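Local coordinates for TnpArep for protein (Escherichia coli, PDB 4ER8), which binds repetitive extragenic palindrome (REP) hairpins and acts as a transposase that cleaves and recombines the DNA of interspersed mosaic elements, at residues F15-R23 against F157-S165; A52-I63 against H112-H123. All blocks are in the same frame, centred on the assembly; numbering follows the deposited sequence.

Contact 1: F15-R23 against F157-S165; sequences FFTVNLRNR and FSAGERIIS. With NI (nickel (II) ion), chain C; nucleotides of chain B.
T17 and A159 make the tight end of this contact. T17 OG1 donates to A159 O at 2.5 Å, nearly along the C=O axis (161°), and the same hydroxyl probably pairs with H61 ND1. F15 brings its ring edge to that carbonyl, with CE2 3.6 Å from A159 O. A beta carbon on G160 would run into T17 CB. R162 extends its guanidinium to the loop just after the strand: CG sits between the backbone N and the carbonyl carbon (chi1 84°), and a bend at chi3 brings NH2 to L20 O in a weak bond (2.6 Å), while NH1 forms a salt bridge with E58.

Beyond R162 the packing opens toward solvent at I163, I164 and S165. Two like charges run alongside each other, R23 NE 4.2 Å from R162 NE and the planes 19° apart, with R162 CG over one face of the R23 guanidinium and R23 CA over one face of R162's; R23 NH2 is 3.1 Å from I163 O. Replacing R23 with an alanine would probably leave R162 CG and I163 O without the guanidinium beside them, and the tail freer to move.

The turn also reads DNA: G160 O accepts from DG4 N2 (2.8 Å) and DA3 N6 of chain B, E161 O from N1 of DG4 of chain B. The E161 carboxylate chelates nickel through both oxygens, OE2 also hydrogen-bonded to Y115 OH. One turn thus contacts bases through carbonyls and supplies a metal ligand.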
loop_
_atom_site.group_PDB
_atom_site.type_symbol
_atom_site.label_atom_id
_atom_site.label_comp_id
_atom_site.label_asym_id
_atom_site.label_seq_id
_atom_site.Cartn_x
_atom_site.Cartn_y
_atom_site.Cartn_z
ATOM N N PHE A 15 -4.744 4.199 5.646
ATOM C CA PHE A 15 -4.546 3.883 4.244
ATOM C C PHE A 15 -3.350 4.711 3.800
ATOM O O PHE A 15 -3.246 5.884 4.212
ATOM C CB PHE A 15 -5.756 4.355 3.463
ATOM C CG PHE A 15 -5.576 4.284 1.957
ATOM C CD1 PHE A 15 -5.808 3.127 1.282
ATOM C CD2 PHE A 15 -5.139 5.389 1.241
ATOM C CE1 PHE A 15 -5.623 3.063 -0.101
ATOM C CE2 PHE A 15 -4.971 5.337 -0.108
ATOM C CZ PHE A 15 -5.235 4.181 -0.789
ATOM N N PHE A 16 -2.478 4.134 2.963
ATOM C CA PHE A 16 -1.255 4.812 2.559
ATOM C C PHE A 16 -1.000 4.581 1.090
ATOM O O PHE A 16 -1.473 3.607 0.534
ATOM C CB PHE A 16 -0.027 4.301 3.318
ATOM C CG PHE A 16 -0.111 4.386 4.807
ATOM C CD1 PHE A 16 -0.366 3.270 5.552
ATOM C CD2 PHE A 16 0.111 5.545 5.459
ATOM C CE1 PHE A 16 -0.370 3.297 6.944
ATOM C CE2 PHE A 16 0.081 5.600 6.885
ATOM C CZ PHE A 16 -0.156 4.465 7.615
ATOM N N THR A 17 -0.245 5.478 0.466
ATOM C CA THR A 17 0.082 5.398 -0.955
ATOM C C THR A 17 1.532 5.808 -0.972
ATOM O O THR A 17 1.908 6.906 -0.472
ATOM C CB THR A 17 -0.745 6.396 -1.819
ATOM O OG1 THR A 17 -2.122 5.976 -1.895
ATOM C CG2 THR A 17 -0.222 6.427 -3.252
ATOM N N VAL A 18 2.378 4.911 -1.480
ATOM C CA VAL A 18 3.800 5.202 -1.603
ATOM C C VAL A 18 4.166 5.029 -3.088
ATOM O O VAL A 18 3.881 3.990 -3.727
ATOM C CB VAL A 18 4.594 4.289 -0.737
ATOM C CG1 VAL A 18 6.024 4.428 -1.031
ATOM C CG2 VAL A 18 4.294 4.534 0.759
ATOM N N ASN A 19 4.750 6.079 -3.650
ATOM C CA ASN A 19 5.078 6.092 -5.050
ATOM C C ASN A 19 6.558 6.062 -5.256
ATOM O O ASN A 19 7.332 6.665 -4.512
ATOM C CB ASN A 19 4.554 7.348 -5.723
ATOM C CG ASN A 19 3.042 7.400 -5.794
ATOM O OD1 ASN A 19 2.439 8.317 -5.258
ATOM N ND2 ASN A 19 2.424 6.438 -6.472
ATOM N N LEU A 20 6.941 5.345 -6.302
ATOM C CA LEU A 20 8.275 5.413 -6.836
ATOM C C LEU A 20 8.308 6.731 -7.601
ATOM O O LEU A 20 7.283 7.127 -8.235
ATOM C CB LEU A 20 8.489 4.243 -7.775
ATOM C CG LEU A 20 9.685 3.373 -7.455
ATOM C CD1 LEU A 20 9.870 3.210 -5.958
ATOM C CD2 LEU A 20 9.488 2.054 -8.116
ATOM N N ARG A 21 9.457 7.408 -7.502
ATOM C CA ARG A 21 9.737 8.675 -8.188
ATOM C C ARG A 21 9.545 8.606 -9.721
ATOM O O ARG A 21 8.987 9.515 -10.310
ATOM C CB ARG A 21 11.156 9.142 -7.836
ATOM C CG ARG A 21 11.485 10.553 -8.273
ATOM C CD ARG A 21 12.347 11.268 -7.259
ATOM N NE ARG A 21 11.661 12.496 -6.866
ATOM C CZ ARG A 21 11.916 13.153 -5.744
ATOM N NH1 ARG A 21 12.849 12.728 -4.905
ATOM N NH2 ARG A 21 11.224 14.226 -5.445
ATOM N N ASN A 22 9.971 7.494 -10.325
ATOM C CA ASN A 22 10.002 7.278 -11.793
ATOM C C ASN A 22 8.769 6.509 -12.360
ATOM O O ASN A 22 8.554 5.321 -12.080
ATOM C CB ASN A 22 11.361 6.607 -12.138
ATOM C CG ASN A 22 11.467 6.104 -13.586
ATOM O OD1 ASN A 22 10.767 6.542 -14.509
ATOM N ND2 ASN A 22 12.384 5.161 -13.774
ATOM N N ARG A 23 7.975 7.221 -13.166
ATOM C CA ARG A 23 6.728 6.715 -13.736
ATOM C C ARG A 23 6.904 5.438 -14.531
ATOM O O ARG A 23 6.007 4.612 -14.501
ATOM C CB ARG A 23 6.075 7.734 -14.689
ATOM C CG ARG A 23 6.059 9.145 -14.217
ATOM C CD ARG A 23 5.127 10.019 -15.077
ATOM N NE ARG A 23 3.721 9.652 -14.899
ATOM C CZ ARG A 23 2.688 10.505 -14.874
ATOM N NH1 ARG A 23 2.877 11.825 -14.996
ATOM N NH2 ARG A 23 1.447 10.032 -14.720
ATOM N N PHE A 157 -11.936 9.069 -5.746
ATOM C CA PHE A 157 -11.672 9.957 -4.610
ATOM C C PHE A 157 -10.164 10.074 -4.489
ATOM O O PHE A 157 -9.444 9.147 -4.809
ATOM C CB PHE A 157 -12.305 9.478 -3.308
ATOM C CG PHE A 157 -11.762 8.170 -2.810
ATOM C CD1 PHE A 157 -10.511 8.106 -2.172
ATOM C CD2 PHE A 157 -12.503 6.992 -2.963
ATOM C CE1 PHE A 157 -9.994 6.874 -1.718
ATOM C CE2 PHE A 157 -12.002 5.750 -2.507
ATOM C CZ PHE A 157 -10.741 5.698 -1.881
ATOM N N SER A 158 -9.684 11.240 -4.088
ATOM C CA SER A 158 -8.259 11.515 -3.987
ATOM C C SER A 158 -7.621 10.625 -2.917
ATOM O O SER A 158 -8.183 10.457 -1.851
ATOM C CB SER A 158 -8.053 12.986 -3.652
ATOM O OG SER A 158 -8.249 13.153 -2.274
ATOM N N ALA A 159 -6.434 10.091 -3.220
ATOM C CA ALA A 159 -5.923 8.869 -2.600
ATOM C C ALA A 159 -4.386 8.787 -2.684
ATOM O O ALA A 159 -3.802 7.704 -2.584
ATOM C CB ALA A 159 -6.528 7.690 -3.310
ATOM N N GLY A 160 -3.740 9.918 -2.916
ATOM C CA GLY A 160 -2.305 9.958 -3.012
ATOM C C GLY A 160 -1.698 9.563 -4.341
ATOM O O GLY A 160 -0.473 9.625 -4.489
ATOM N N GLU A 161 -2.516 9.143 -5.316
ATOM C CA GLU A 161 -1.959 8.819 -6.657
ATOM C C GLU A 161 -1.123 9.963 -7.275
ATOM O O GLU A 161 -1.397 11.164 -7.064
ATOM C CB GLU A 161 -3.027 8.371 -7.655
ATOM C CG GLU A 161 -3.974 7.241 -7.189
ATOM C CD GLU A 161 -3.422 5.843 -7.362
ATOM O OE1 GLU A 161 -2.203 5.661 -7.596
ATOM O OE2 GLU A 161 -4.217 4.887 -7.260
ATOM N N ARG A 162 -0.095 9.568 -8.038
ATOM C CA ARG A 162 0.682 10.512 -8.832
ATOM C C ARG A 162 -0.223 11.255 -9.818
ATOM O O ARG A 162 -1.213 10.691 -10.312
ATOM C CB ARG A 162 1.858 9.823 -9.512
ATOM C CG ARG A 162 1.557 9.156 -10.792
ATOM C CD ARG A 162 2.536 7.983 -11.052
ATOM N NE ARG A 162 3.912 8.395 -10.899
ATOM C CZ ARG A 162 4.898 7.611 -10.492
ATOM N NH1 ARG A 162 4.682 6.344 -10.187
ATOM N NH2 ARG A 162 6.118 8.119 -10.378
ATOM N N ILE A 163 0.094 12.532 -10.034
ATOM C CA ILE A 163 -0.585 13.383 -11.010
ATOM C C ILE A 163 -0.557 12.716 -12.389
ATOM O O ILE A 163 0.510 12.274 -12.840
ATOM C CB ILE A 163 0.060 14.816 -11.073
ATOM C CG1 ILE A 163 1.591 14.760 -10.929
ATOM C CG2 ILE A 163 -0.423 15.694 -9.908
ATOM C CD1 ILE A 163 2.427 13.848 -11.991
ATOM N N ILE A 164 -1.722 12.599 -13.037
ATOM C CA ILE A 164 -1.781 12.039 -14.404
ATOM C C ILE A 164 -1.528 13.153 -15.412
ATOM O O ILE A 164 -2.382 14.015 -15.652
ATOM C CB ILE A 164 -3.106 11.202 -14.756
ATOM C CG1 ILE A 164 -4.411 11.950 -14.395
ATOM C CG2 ILE A 164 -3.076 9.803 -14.105
ATOM C CD1 ILE A 164 -5.639 11.556 -15.258
ATOM N N SER A 165 -0.323 13.147 -15.966
ATOM C CA SER A 165 0.022 14.076 -17.033
ATOM C C SER A 165 0.485 13.333 -18.308
ATOM O O SER A 165 -0.298 12.618 -18.959
ATOM C CB SER A 165 1.063 15.089 -16.529
ATOM O OG SER A 165 2.109 15.261 -17.472
HETATM NI NI NI C . -2.723 3.444 -7.576
ATOM P P DG B 5 8.571 16.445 -5.745
ATOM O OP1 DG B 5 8.595 17.274 -6.983
ATOM O OP2 DG B 5 9.327 15.192 -5.704
ATOM O "O5'" DG B 5 9.034 17.230 -4.448
ATOM C "C5'" DG B 5 9.269 16.500 -3.266
ATOM C "C4'" DG B 5 10.626 16.897 -2.747
ATOM O "O4'" DG B 5 11.631 16.234 -3.556
ATOM C "C3'" DG B 5 11.001 18.386 -2.818
ATOM O "O3'" DG B 5 11.496 18.746 -1.558
ATOM C "C2'" DG B 5 12.152 18.443 -3.822
ATOM C "C1'" DG B 5 12.780 17.086 -3.591
ATOM N N9 DG B 5 13.627 16.446 -4.588
ATOM C C8 DG B 5 14.795 15.760 -4.304
ATOM N N7 DG B 5 15.299 15.185 -5.365
ATOM C C5 DG B 5 14.387 15.508 -6.394
ATOM C C6 DG B 5 14.405 15.193 -7.790
ATOM O O6 DG B 5 15.269 14.539 -8.411
ATOM N N1 DG B 5 13.305 15.694 -8.500
ATOM C C2 DG B 5 12.279 16.416 -7.927
ATOM N N2 DG B 5 11.302 16.815 -8.769
ATOM N N3 DG B 5 12.257 16.750 -6.631
ATOM C C4 DG B 5 13.348 16.271 -5.931
ATOM P P DG B 4 3.370 19.314 -2.043
ATOM O OP1 DG B 4 4.289 19.983 -1.098
ATOM O OP2 DG B 4 2.452 20.048 -2.939
ATOM O "O5'" DG B 4 4.329 18.424 -2.949
ATOM C "C5'" DG B 4 5.224 17.495 -2.400
ATOM C "C4'" DG B 4 5.600 16.514 -3.495
ATOM O "O4'" DG B 4 4.364 15.875 -3.909
ATOM C "C3'" DG B 4 6.198 17.108 -4.777
ATOM O "O3'" DG B 4 7.035 16.140 -5.340
ATOM C "C2'" DG B 4 4.978 17.284 -5.681
ATOM C "C1'" DG B 4 4.226 16.004 -5.341
ATOM N N9 DG B 4 2.782 15.984 -5.650
ATOM C C8 DG B 4 1.951 17.051 -5.882
ATOM N N7 DG B 4 0.707 16.738 -6.104
ATOM C C5 DG B 4 0.705 15.353 -6.005
ATOM C C6 DG B 4 -0.375 14.413 -6.134
ATOM O O6 DG B 4 -1.577 14.676 -6.382
ATOM N N1 DG B 4 0.016 13.074 -5.944
ATOM C C2 DG B 4 1.286 12.710 -5.639
ATOM N N2 DG B 4 1.493 11.395 -5.524
ATOM N N3 DG B 4 2.310 13.569 -5.516
ATOM C C4 DG B 4 1.958 14.877 -5.710
ATOM P P DA B 3 -1.174 19.230 1.352
ATOM O OP1 DA B 3 0.151 19.350 1.963
ATOM O OP2 DA B 3 -1.851 20.516 1.150
ATOM O "O5'" DA B 3 -1.320 18.396 -0.000
ATOM C "C5'" DA B 3 -0.835 17.077 -0.130
ATOM C "C4'" DA B 3 0.693 17.115 -0.288
ATOM O "O4'" DA B 3 1.214 15.770 -0.354
ATOM C "C3'" DA B 3 1.255 17.830 -1.490
ATOM O "O3'" DA B 3 2.501 18.271 -1.124
ATOM C "C2'" DA B 3 1.377 16.693 -2.497
ATOM C "C1'" DA B 3 1.847 15.553 -1.585
ATOM N N9 DA B 3 1.480 14.168 -1.895
ATOM C C8 DA B 3 0.328 13.690 -2.456
ATOM N N7 DA B 3 0.308 12.383 -2.568
ATOM C C5 DA B 3 1.533 11.977 -2.058
ATOM C C6 DA B 3 2.136 10.705 -1.899
ATOM N N6 DA B 3 1.576 9.509 -2.246
ATOM N N1 DA B 3 3.351 10.698 -1.318
ATOM C C2 DA B 3 3.903 11.848 -0.965
ATOM N N3 DA B 3 3.444 13.084 -1.091
ATOM C C4 DA B 3 2.243 13.069 -1.632
#

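Contact 2: A52-I63 against H112-H123; sequences AWVVLPEHMHCI and HVDYIYINPVKH. With NI (nickel (II) ion), chain C.
I116 lies under the hairpin of strands 52-55 and 59-63 and divides its branches between them. With CG1 anti to its carbonyl carbon (chi1 -79°), the longer arm passes H61 CB and ends with CD1 3.5 Å from I63 CG1; CG2 goes to the other strand and meets V54 CG2, also at 3.5 Å. V54 CG1 reaches on to the ring of P120. At the far end A52 CB packs on the phenol end of Y117, whose OH bonds to T136 and D140, and I63 CD1 crosses V113 CG2 at about a right angle. The helix segment runs nearly parallel to strand 52-55, 15° between their directions, so V113, I116 and P120 fall opposite A52, V54 and L56, the last just past the strand end.

H59-M60-H61 is the HUH motif of this nuclease family, set on a central strand of an RRM-like antiparallel sheet. M60 points away from the helix while the two histidines face it, binding nickel through NE2 of H59 (2.1 Å) and NE2 of H61 (2.0 Å). From the helix side come N119 OD1 at 2.2 Å and H123 NE2 at 2.0 Å; E161 completes the site.

The H59 ring meets the face of H123 in an offset edge-to-face pair, planes at 84°, and is steadied behind by ND1 donating to E58 OE1 (2.7 Å). L56 sits between H59 and the end of the helix, CD1 over a face of H59 and CD2 beside P120 CA and H123 CD2. Y115 points its edge toward the face of H61 in a loose edge-to-face pair.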
loop_
_atom_site.group_PDB
_atom_site.type_symbol
_atom_site.label_atom_id
_atom_site.label_comp_id
_atom_site.label_asym_id
_atom_site.label_seq_id
_atom_site.Cartn_x
_atom_site.Cartn_y
_atom_site.Cartn_z
ATOM N N ALA A 52 -4.684 -4.686 4.149
ATOM C CA ALA A 52 -4.571 -4.955 2.734
ATOM C C ALA A 52 -3.377 -4.265 2.075
ATOM O O ALA A 52 -2.862 -3.282 2.591
ATOM C CB ALA A 52 -5.851 -4.593 2.019
ATOM N N TRP A 53 -2.957 -4.777 0.919
ATOM C CA TRP A 53 -1.850 -4.166 0.233
ATOM C C TRP A 53 -1.881 -4.544 -1.255
ATOM O O TRP A 53 -2.149 -5.693 -1.561
ATOM C CB TRP A 53 -0.577 -4.667 0.908
ATOM C CG TRP A 53 0.655 -3.845 0.769
ATOM C CD1 TRP A 53 1.158 -3.276 -0.373
ATOM C CD2 TRP A 53 1.603 -3.568 1.812
ATOM N NE1 TRP A 53 2.345 -2.625 -0.082
ATOM C CE2 TRP A 53 2.641 -2.814 1.246
ATOM C CE3 TRP A 53 1.667 -3.889 3.179
ATOM C CZ2 TRP A 53 3.732 -2.365 2.004
ATOM C CZ3 TRP A 53 2.737 -3.440 3.928
ATOM C CH2 TRP A 53 3.751 -2.681 3.350
ATOM N N VAL A 54 -1.679 -3.579 -2.162
ATOM C CA VAL A 54 -1.251 -3.887 -3.530
ATOM C C VAL A 54 0.134 -3.325 -3.796
ATOM O O VAL A 54 0.509 -2.256 -3.296
ATOM C CB VAL A 54 -2.042 -3.190 -4.629
ATOM C CG1 VAL A 54 -3.102 -4.047 -5.166
ATOM C CG2 VAL A 54 -2.514 -1.815 -4.191
ATOM N N VAL A 55 0.854 -4.009 -4.664
ATOM C CA VAL A 55 2.060 -3.460 -5.232
ATOM C C VAL A 55 1.875 -3.310 -6.733
ATOM O O VAL A 55 1.494 -4.242 -7.432
ATOM C CB VAL A 55 3.201 -4.401 -5.021
ATOM C CG1 VAL A 55 4.483 -3.790 -5.619
ATOM C CG2 VAL A 55 3.323 -4.730 -3.530
ATOM N N LEU A 56 2.168 -2.134 -7.235
ATOM C CA LEU A 56 2.112 -1.964 -8.651
ATOM C C LEU A 56 3.560 -1.884 -9.084
ATOM O O LEU A 56 4.452 -1.921 -8.217
ATOM C CB LEU A 56 1.238 -0.767 -9.029
ATOM C CG LEU A 56 -0.184 -1.272 -8.705
ATOM C CD1 LEU A 56 -0.769 -0.636 -7.447
ATOM C CD2 LEU A 56 -1.145 -1.159 -9.872
ATOM N N PRO A 57 3.820 -1.841 -10.403
ATOM C CA PRO A 57 5.229 -1.813 -10.773
ATOM C C PRO A 57 5.915 -0.596 -10.206
ATOM O O PRO A 57 7.066 -0.698 -9.791
ATOM C CB PRO A 57 5.197 -1.742 -12.297
ATOM C CG PRO A 57 3.796 -2.199 -12.680
ATOM C CD PRO A 57 2.927 -1.734 -11.569
ATOM N N GLU A 58 5.208 0.530 -10.125
ATOM C CA GLU A 58 5.838 1.790 -9.674
ATOM C C GLU A 58 5.230 2.534 -8.476
ATOM O O GLU A 58 5.590 3.685 -8.254
ATOM C CB GLU A 58 5.967 2.778 -10.845
ATOM C CG GLU A 58 4.725 2.854 -11.740
ATOM C CD GLU A 58 3.462 3.133 -10.968
ATOM O OE1 GLU A 58 2.626 2.218 -10.816
ATOM O OE2 GLU A 58 3.293 4.270 -10.504
ATOM N N HIS A 59 4.335 1.910 -7.712
ATOM C CA HIS A 59 3.763 2.513 -6.500
ATOM C C HIS A 59 2.940 1.463 -5.801
ATOM O O HIS A 59 2.700 0.384 -6.355
ATOM C CB HIS A 59 2.893 3.743 -6.834
ATOM C CG HIS A 59 1.517 3.435 -7.352
ATOM N ND1 HIS A 59 1.284 2.882 -8.596
ATOM C CD2 HIS A 59 0.292 3.682 -6.819
ATOM C CE1 HIS A 59 -0.025 2.789 -8.797
ATOM N NE2 HIS A 59 -0.649 3.250 -7.724
ATOM N N MET A 60 2.501 1.758 -4.590
ATOM C CA MET A 60 1.722 0.804 -3.866
ATOM C C MET A 60 0.755 1.559 -2.997
ATOM O O MET A 60 0.995 2.732 -2.679
ATOM C CB MET A 60 2.626 -0.131 -3.055
ATOM C CG MET A 60 3.439 0.456 -1.920
ATOM S SD MET A 60 4.907 -0.616 -1.494
ATOM C CE MET A 60 5.702 0.393 -0.305
ATOM N N HIS A 61 -0.345 0.902 -2.640
ATOM C CA HIS A 61 -1.315 1.413 -1.704
ATOM C C HIS A 61 -1.523 0.361 -0.661
ATOM O O HIS A 61 -1.511 -0.830 -0.989
ATOM C CB HIS A 61 -2.641 1.587 -2.395
ATOM C CG HIS A 61 -2.597 2.472 -3.587
ATOM N ND1 HIS A 61 -2.595 3.849 -3.494
ATOM C CD2 HIS A 61 -2.586 2.185 -4.909
ATOM C CE1 HIS A 61 -2.555 4.375 -4.707
ATOM N NE2 HIS A 61 -2.564 3.388 -5.585
ATOM N N CYS A 62 -1.759 0.749 0.584
ATOM C CA CYS A 62 -2.051 -0.292 1.572
ATOM C C CYS A 62 -2.813 0.196 2.815
ATOM O O CYS A 62 -2.960 1.392 3.034
ATOM C CB CYS A 62 -0.761 -0.987 1.953
ATOM S SG CYS A 62 0.289 0.103 2.866
ATOM N N ILE A 63 -3.317 -0.742 3.609
ATOM C CA ILE A 63 -3.975 -0.435 4.899
ATOM C C ILE A 63 -3.350 -1.168 6.095
ATOM O O ILE A 63 -3.198 -2.398 6.049
ATOM C CB ILE A 63 -5.446 -0.782 4.862
ATOM C CG1 ILE A 63 -6.149 -0.007 3.742
ATOM C CG2 ILE A 63 -6.066 -0.430 6.177
ATOM C CD1 ILE A 63 -7.552 -0.558 3.355
ATOM N N HIS A 112 -11.846 1.617 0.917
ATOM C CA HIS A 112 -10.423 1.645 0.715
ATOM C C HIS A 112 -9.868 0.251 0.466
ATOM O O HIS A 112 -8.913 0.142 -0.287
ATOM C CB HIS A 112 -9.688 2.360 1.838
ATOM C CG HIS A 112 -9.794 3.842 1.768
ATOM N ND1 HIS A 112 -10.866 4.541 2.286
ATOM C CD2 HIS A 112 -8.932 4.773 1.298
ATOM C CE1 HIS A 112 -10.680 5.837 2.087
ATOM N NE2 HIS A 112 -9.517 6.001 1.494
ATOM N N VAL A 113 -10.445 -0.812 1.031
ATOM C CA VAL A 113 -9.895 -2.142 0.695
ATOM C C VAL A 113 -10.199 -2.434 -0.795
ATOM O O VAL A 113 -9.335 -2.907 -1.525
ATOM C CB VAL A 113 -10.428 -3.319 1.565
ATOM C CG1 VAL A 113 -9.954 -4.624 0.986
ATOM C CG2 VAL A 113 -10.029 -3.241 3.069
ATOM N N ASP A 114 -11.425 -2.146 -1.226
ATOM C CA ASP A 114 -11.869 -2.355 -2.576
ATOM C C ASP A 114 -10.922 -1.566 -3.486
ATOM O O ASP A 114 -10.373 -2.097 -4.490
ATOM C CB ASP A 114 -13.277 -1.775 -2.770
ATOM C CG ASP A 114 -14.396 -2.583 -2.079
ATOM O OD1 ASP A 114 -14.221 -3.711 -1.542
ATOM O OD2 ASP A 114 -15.514 -2.046 -2.114
ATOM N N TYR A 115 -10.736 -0.292 -3.131
ATOM C CA TYR A 115 -9.913 0.588 -3.910
ATOM C C TYR A 115 -8.557 -0.065 -4.105
ATOM O O TYR A 115 -7.946 0.033 -5.184
ATOM C CB TYR A 115 -9.692 1.896 -3.188
ATOM C CG TYR A 115 -8.970 2.872 -4.080
ATOM C CD1 TYR A 115 -9.672 3.829 -4.826
ATOM C CD2 TYR A 115 -7.584 2.839 -4.204
ATOM C CE1 TYR A 115 -9.005 4.749 -5.630
ATOM C CE2 TYR A 115 -6.899 3.773 -5.016
ATOM C CZ TYR A 115 -7.622 4.712 -5.723
ATOM O OH TYR A 115 -6.953 5.584 -6.561
ATOM N N ILE A 116 -8.069 -0.718 -3.051
ATOM C CA ILE A 116 -6.794 -1.318 -3.181
ATOM C C ILE A 116 -6.828 -2.420 -4.237
ATOM O O ILE A 116 -6.051 -2.355 -5.193
ATOM C CB ILE A 116 -6.239 -1.787 -1.851
ATOM C CG1 ILE A 116 -5.671 -0.563 -1.107
ATOM C CG2 ILE A 116 -5.177 -2.863 -2.108
ATOM C CD1 ILE A 116 -5.700 -0.639 0.372
ATOM N N TYR A 117 -7.753 -3.374 -4.089
ATOM C CA TYR A 117 -7.806 -4.527 -4.977
ATOM C C TYR A 117 -8.228 -4.174 -6.407
ATOM O O TYR A 117 -7.833 -4.862 -7.343
ATOM C CB TYR A 117 -8.654 -5.690 -4.394
ATOM C CG TYR A 117 -8.124 -6.193 -3.052
ATOM C CD1 TYR A 117 -8.992 -6.526 -1.995
ATOM C CD2 TYR A 117 -6.746 -6.300 -2.821
ATOM C CE1 TYR A 117 -8.481 -6.956 -0.752
ATOM C CE2 TYR A 117 -6.245 -6.735 -1.604
ATOM C CZ TYR A 117 -7.106 -7.046 -0.572
ATOM O OH TYR A 117 -6.567 -7.469 0.635
ATOM N N ILE A 118 -9.015 -3.117 -6.578
ATOM C CA ILE A 118 -9.382 -2.637 -7.909
ATOM C C ILE A 118 -8.253 -1.908 -8.617
ATOM O O ILE A 118 -8.269 -1.721 -9.828
ATOM C CB ILE A 118 -10.573 -1.697 -7.836
ATOM C CG1 ILE A 118 -11.854 -2.512 -7.756
ATOM C CG2 ILE A 118 -10.663 -0.809 -9.048
ATOM C CD1 ILE A 118 -12.999 -1.727 -7.087
ATOM N N ASN A 119 -7.275 -1.472 -7.855
ATOM C CA ASN A 119 -6.319 -0.546 -8.403
ATOM C C ASN A 119 -5.620 -1.062 -9.686
ATOM O O ASN A 119 -5.525 -0.341 -10.691
ATOM C CB ASN A 119 -5.310 -0.175 -7.344
ATOM C CG ASN A 119 -4.884 1.214 -7.463
ATOM O OD1 ASN A 119 -3.700 1.527 -7.343
ATOM N ND2 ASN A 119 -5.845 2.096 -7.715
ATOM N N PRO A 120 -5.151 -2.323 -9.660
ATOM C CA PRO A 120 -4.418 -2.798 -10.855
ATOM C C PRO A 120 -5.240 -2.581 -12.109
ATOM O O PRO A 120 -4.684 -2.430 -13.220
ATOM C CB PRO A 120 -4.225 -4.270 -10.579
ATOM C CG PRO A 120 -4.084 -4.318 -9.041
ATOM C CD PRO A 120 -5.050 -3.254 -8.518
ATOM N N VAL A 121 -6.560 -2.517 -11.929
ATOM C CA VAL A 121 -7.479 -2.408 -13.062
ATOM C C VAL A 121 -7.609 -0.952 -13.405
ATOM O O VAL A 121 -7.453 -0.588 -14.550
ATOM C CB VAL A 121 -8.858 -3.066 -12.770
ATOM C CG1 VAL A 121 -9.950 -2.622 -13.751
ATOM C CG2 VAL A 121 -8.727 -4.543 -12.782
ATOM N N LYS A 122 -7.875 -0.109 -12.424
ATOM C CA LYS A 122 -7.844 1.349 -12.662
ATOM C C LYS A 122 -6.570 1.789 -13.397
ATOM O O LYS A 122 -6.612 2.682 -14.204
ATOM C CB LYS A 122 -7.982 2.120 -11.333
ATOM C CG LYS A 122 -7.830 3.636 -11.426
ATOM C CD LYS A 122 -7.650 4.289 -10.039
ATOM C CE LYS A 122 -7.758 5.816 -10.109
ATOM N NZ LYS A 122 -9.107 6.360 -10.513
ATOM N N HIS A 123 -5.443 1.148 -13.136
ATOM C CA HIS A 123 -4.210 1.641 -13.698
ATOM C C HIS A 123 -3.924 1.058 -15.093
ATOM O O HIS A 123 -2.946 1.455 -15.763
ATOM C CB HIS A 123 -3.050 1.399 -12.741
ATOM C CG HIS A 123 -3.024 2.328 -11.564
ATOM N ND1 HIS A 123 -2.888 3.697 -11.692
ATOM C CD2 HIS A 123 -3.059 2.078 -10.229
ATOM C CE1 HIS A 123 -2.855 4.251 -10.488
ATOM N NE2 HIS A 123 -2.961 3.290 -9.583
HETATM NI NI NI C . -2.723 3.444 -7.576
#

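In the fold
From the N terminus the chain first lays down strand 13-19, then helices on the way to the hairpin of strands 49-55 and 59-65. Contact 2 closes the loop from this hairpin to helix 106-122, a span that takes in helix 73-87 and the edge strand 99-102. The chain goes on through helix 137-142 and brings its C-terminal tail back beside strand 13-19, where contact 1 closes a much wider loop that encloses all of contact 2. Strands 13-19 and 59-65 are sheet neighbours, so the two contacts adjoin, their centres about 11 Å apart. Nickel and the E58-R162 salt bridge tie the tail to the hairpin, and nickel also joins both to helix 106-122.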